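Local coordinates for protein transcription elongation factor SPT6 (Candida glabrata, PDB 3PJP) that binds the phosphorylated C-terminal repeat domain of RNA polymerase II through a tandem SH2 domain and probably chaperones histones H3-H4 during transcription elongation, at residues E22-S27 with D32-Q37. Residues are numbered along the deposited sequence; the frame is centred on the assembly and turned at random.
With ACT (acetate ion), chain C.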
ATOM      1  N   GLU A  22      -9.401  11.373  -8.670  1.00 20.46           N
ATOM      2  CA  GLU A  22      -9.552  11.557  -7.229  1.00 21.94           C
ATOM      3  C   GLU A  22     -10.870  12.268  -6.912  1.00 25.58           C
ATOM      4  O   GLU A  22     -11.593  11.883  -5.995  1.00 24.01           O
ATOM      5  CB  GLU A  22      -8.370  12.340  -6.647  1.00 25.77           C
ATOM      6  CG  GLU A  22      -7.024  11.667  -6.848  1.00 24.93           C
ATOM      7  CD  GLU A  22      -5.923  12.350  -6.071  1.00 24.46           C
ATOM      8  OE1 GLU A  22      -6.195  13.416  -5.478  1.00 33.03           O
ATOM      9  OE2 GLU A  22      -4.791  11.825  -6.044  1.00 26.95           O
ATOM     10  N   ASP A  23     -11.182  13.310  -7.674  1.00 27.24           N
ATOM     11  CA  ASP A  23     -12.450  14.003  -7.473  1.00 32.61           C
ATOM     12  C   ASP A  23     -13.632  13.061  -7.692  1.00 30.27           C
ATOM     13  O   ASP A  23     -14.615  13.110  -6.954  1.00 26.95           O
ATOM     14  CB  ASP A  23     -12.559  15.235  -8.371  1.00 31.59           C
ATOM     15  CG  ASP A  23     -11.666  16.374  -7.906  1.00 40.16           C
ATOM     16  OD1 ASP A  23     -11.180  16.321  -6.753  1.00 32.72           O
ATOM     17  OD2 ASP A  23     -11.459  17.325  -8.690  1.00 46.20           O
ATOM     18  N   TYR A  24     -13.531  12.196  -8.696  1.00 27.65           N
ATOM     19  CA  TYR A  24     -14.603  11.248  -8.978  1.00 27.61           C
ATOM     20  C   TYR A  24     -14.781  10.231  -7.846  1.00 24.41           C
ATOM     21  O   TYR A  24     -15.908   9.894  -7.480  1.00 24.70           O
ATOM     22  CB  TYR A  24     -14.353  10.544 -10.318  1.00 23.39           C
ATOM     23  CG  TYR A  24     -15.361   9.480 -10.690  1.00 23.83           C
ATOM     24  CD1 TYR A  24     -16.536   9.813 -11.356  1.00 27.47           C
ATOM     25  CD2 TYR A  24     -15.121   8.140 -10.408  1.00 21.57           C
ATOM     26  CE1 TYR A  24     -17.452   8.836 -11.712  1.00 29.85           C
ATOM     27  CE2 TYR A  24     -16.035   7.154 -10.755  1.00 25.62           C
ATOM     28  CZ  TYR A  24     -17.202   7.513 -11.408  1.00 29.00           C
ATOM     29  OH  TYR A  24     -18.114   6.542 -11.764  1.00 32.46           O
ATOM     30  N   LEU A  25     -13.668   9.755  -7.275  1.00 22.48           N
ATOM     31  CA  LEU A  25     -13.745   8.744  -6.232  1.00 21.84           C
ATOM     32  C   LEU A  25     -13.931   9.290  -4.822  1.00 24.91           C
ATOM     33  O   LEU A  25     -14.138   8.516  -3.888  1.00 28.42           O
ATOM     34  CB  LEU A  25     -12.480   7.890  -6.236  1.00 19.38           C
ATOM     35  CG  LEU A  25     -12.202   7.017  -7.451  1.00 20.98           C
ATOM     36  CD1 LEU A  25     -10.769   6.458  -7.327  1.00 21.80           C
ATOM     37  CD2 LEU A  25     -13.231   5.898  -7.545  1.00 25.42           C
ATOM     38  N   ARG A  26     -13.846  10.606  -4.657  1.00 28.59           N
ATOM     39  CA  ARG A  26     -13.793  11.174  -3.312  1.00 27.55           C
ATOM     40  C   ARG A  26     -14.952  10.751  -2.411  1.00 31.66           C
ATOM     41  O   ARG A  26     -14.770  10.565  -1.211  1.00 37.63           O
ATOM     42  CB  ARG A  26     -13.671  12.698  -3.345  1.00 29.69           C
ATOM     43  CG  ARG A  26     -13.361  13.290  -1.981  1.00 33.23           C
ATOM     44  CD  ARG A  26     -13.126  14.779  -2.071  1.00 33.41           C
ATOM     45  NE  ARG A  26     -12.292  15.115  -3.218  1.00 33.53           N
ATOM     46  CZ  ARG A  26     -10.967  15.031  -3.234  1.00 32.71           C
ATOM     47  NH1 ARG A  26     -10.308  14.625  -2.153  1.00 31.84           N
ATOM     48  NH2 ARG A  26     -10.300  15.364  -4.332  1.00 33.84           N
ATOM     49  N   SER A  27     -16.134  10.587  -2.989  1.00 32.24           N
ATOM     50  CA  SER A  27     -17.314  10.238  -2.207  1.00 35.74           C
ATOM     51  C   SER A  27     -17.575   8.731  -2.180  1.00 35.71           C
ATOM     52  O   SER A  27     -18.539   8.275  -1.566  1.00 37.54           O
ATOM     53  CB  SER A  27     -18.541  10.957  -2.765  1.00 40.73           C
ATOM     54  OG  SER A  27     -18.905  10.406  -4.021  1.00 37.63           O
ATOM     55  N   ASP A  32     -12.903   1.286  -4.054  1.00 20.60           N
ATOM     56  CA  ASP A  32     -13.479   1.764  -5.315  1.00 18.85           C
ATOM     57  C   ASP A  32     -12.381   2.341  -6.192  1.00 22.42           C
ATOM     58  O   ASP A  32     -11.407   2.894  -5.688  1.00 24.12           O
ATOM     59  CB  ASP A  32     -14.595   2.776  -5.072  1.00 20.45           C
ATOM     60  CG  ASP A  32     -15.851   2.120  -4.572  1.00 31.60           C
ATOM     61  OD1 ASP A  32     -16.105   0.958  -4.962  1.00 38.03           O
ATOM     62  OD2 ASP A  32     -16.578   2.749  -3.784  1.00 28.29           O
ATOM     63  N   PHE A  33     -12.520   2.182  -7.503  1.00 19.89           N
ATOM     64  CA  PHE A  33     -11.427   2.494  -8.410  1.00 18.89           C
ATOM     65  C   PHE A  33     -11.941   2.931  -9.774  1.00 18.54           C
ATOM     66  O   PHE A  33     -13.121   2.800 -10.076  1.00 23.41           O
ATOM     67  CB  PHE A  33     -10.498   1.270  -8.567  1.00 17.03           C
ATOM     68  CG  PHE A  33     -11.126   0.129  -9.313  1.00 17.73           C
ATOM     69  CD1 PHE A  33     -10.954  -0.010 -10.690  1.00 20.39           C
ATOM     70  CD2 PHE A  33     -11.914  -0.785  -8.652  1.00 18.28           C
ATOM     71  CE1 PHE A  33     -11.552  -1.059 -11.382  1.00 18.95           C
ATOM     72  CE2 PHE A  33     -12.517  -1.836  -9.347  1.00 22.14           C
ATOM     73  CZ  PHE A  33     -12.332  -1.960 -10.709  1.00 19.33           C
ATOM     74  N   VAL A  34     -11.034   3.460 -10.584  1.00 20.73           N
ATOM     75  CA  VAL A  34     -11.258   3.607 -12.013  1.00 22.25           C
ATOM     76  C   VAL A  34      -9.999   3.202 -12.752  1.00 25.04           C
ATOM     77  O   VAL A  34      -8.888   3.320 -12.224  1.00 20.51           O
ATOM     78  CB  VAL A  34     -11.604   5.055 -12.416  1.00 25.19           C
ATOM     79  CG1 VAL A  34     -12.982   5.449 -11.882  1.00 23.91           C
ATOM     80  CG2 VAL A  34     -10.522   6.021 -11.945  1.00 23.84           C
ATOM     81  N   ILE A  35     -10.178   2.706 -13.968  1.00 20.77           N
ATOM     82  CA  ILE A  35      -9.076   2.555 -14.899  1.00 20.63           C
ATOM     83  C   ILE A  35      -9.104   3.813 -15.768  1.00 19.62           C
ATOM     84  O   ILE A  35     -10.172   4.323 -16.095  1.00 20.19           O
ATOM     85  CB  ILE A  35      -9.264   1.291 -15.754  1.00 19.42           C
ATOM     86  CG1 ILE A  35      -9.584   0.106 -14.850  1.00 22.46           C
ATOM     87  CG2 ILE A  35      -8.047   1.030 -16.624  1.00 22.69           C
ATOM     88  CD1 ILE A  35      -9.806  -1.192 -15.598  1.00 27.22           C
ATOM     89  N   ARG A  36      -7.942   4.338 -16.128  1.00 22.68           N
ATOM     90  CA  ARG A  36      -7.930   5.610 -16.837  1.00 19.60           C
ATOM     91  C   ARG A  36      -6.740   5.783 -17.763  1.00 25.83           C
ATOM     92  O   ARG A  36      -5.844   4.928 -17.838  1.00 24.29           O
ATOM     93  CB  ARG A  36      -7.967   6.777 -15.845  1.00 19.53           C
ATOM     94  CG  ARG A  36      -6.798   6.782 -14.866  1.00 17.37           C
ATOM     95  CD  ARG A  36      -6.796   8.074 -14.047  1.00 22.12           C
ATOM     96  NE  ARG A  36      -5.721   8.127 -13.053  1.00 20.54           N
ATOM     97  CZ  ARG A  36      -4.469   8.492 -13.317  1.00 25.42           C
ATOM     98  NH1 ARG A  36      -4.111   8.802 -14.555  1.00 23.96           N
ATOM     99  NH2 ARG A  36      -3.566   8.535 -12.342  1.00 23.42           N
ATOM    100  N   GLN A  37      -6.761   6.917 -18.451  1.00 26.56           N
ATOM    101  CA  GLN A  37      -5.669   7.405 -19.274  1.00 32.86           C
ATOM    102  C   GLN A  37      -4.450   7.654 -18.393  1.00 27.16           C
ATOM    103  O   GLN A  37      -4.575   8.160 -17.280  1.00 27.60           O
ATOM    104  CB  GLN A  37      -6.121   8.707 -19.956  1.00 29.47           C
ATOM    105  CG  GLN A  37      -5.026   9.561 -20.579  1.00 31.13           C
ATOM    106  CD  GLN A  37      -5.527  10.955 -20.962  1.00 29.99           C
ATOM    107  OE1 GLN A  37      -6.057  11.164 -22.056  1.00 36.36           O
ATOM    108  NE2 GLN A  37      -5.370  11.908 -20.054  1.00 28.32           N
TER
HETATM  109  C   ACT C1445      -0.774   9.316 -14.414  1.00 45.46           C
HETATM  110  O   ACT C1445      -1.196   9.482 -13.252  1.00 49.05           O
HETATM  111  OXT ACT C1445      -1.506   9.753 -15.330  1.00 37.96           O
HETATM  112  CH3 ACT C1445       0.531   8.632 -14.687  1.00 50.95           C
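Leu25 and Tyr24 of helix 18-25 pack on Asp32, just before strand 33-37, and on Phe33 and Val34, its first residues. This apolar contact joins the helix and second strand of a beta-alpha-beta unit in the N-terminal SH2 domain. CD2 of Leu25 lies 3.8 Å from N of Phe33, so this methyl rests on backbone. Tyr24 has CG anti to its backbone N (chi1 177°), which brings the ring to Val34. There CG1 of Val34 approaches CE2 of Tyr24 obliquely, at 3.7 Å. Phe14 and Phe16 also meet this ring. Phe33 turns to the other side of the sheet, toward helix 86-105.

Farther along the strand, Arg36 holds an acetate ion end-on, with the acetate carbon in the guanidinium plane. NH1 of Arg36 donates to OXT of the acetate (2.9 Å). NH2 of Arg36 donates to O of the acetate (2.7 Å). Both bonds are nearly straight. A more bent hydrogen bond runs from NH1 of Arg36 to O of Gln37 (2.8 Å), while NE bonds Thr48. Ser39 N binds the acetate too. This arginine is placed like the phosphate-binding arginine of SH2 domains, and acetate probably mimics phosphate here. No hydrogen bond joins 22-27 to 32-37, so their join relies on apolar packing, whereas charge serves the anion site.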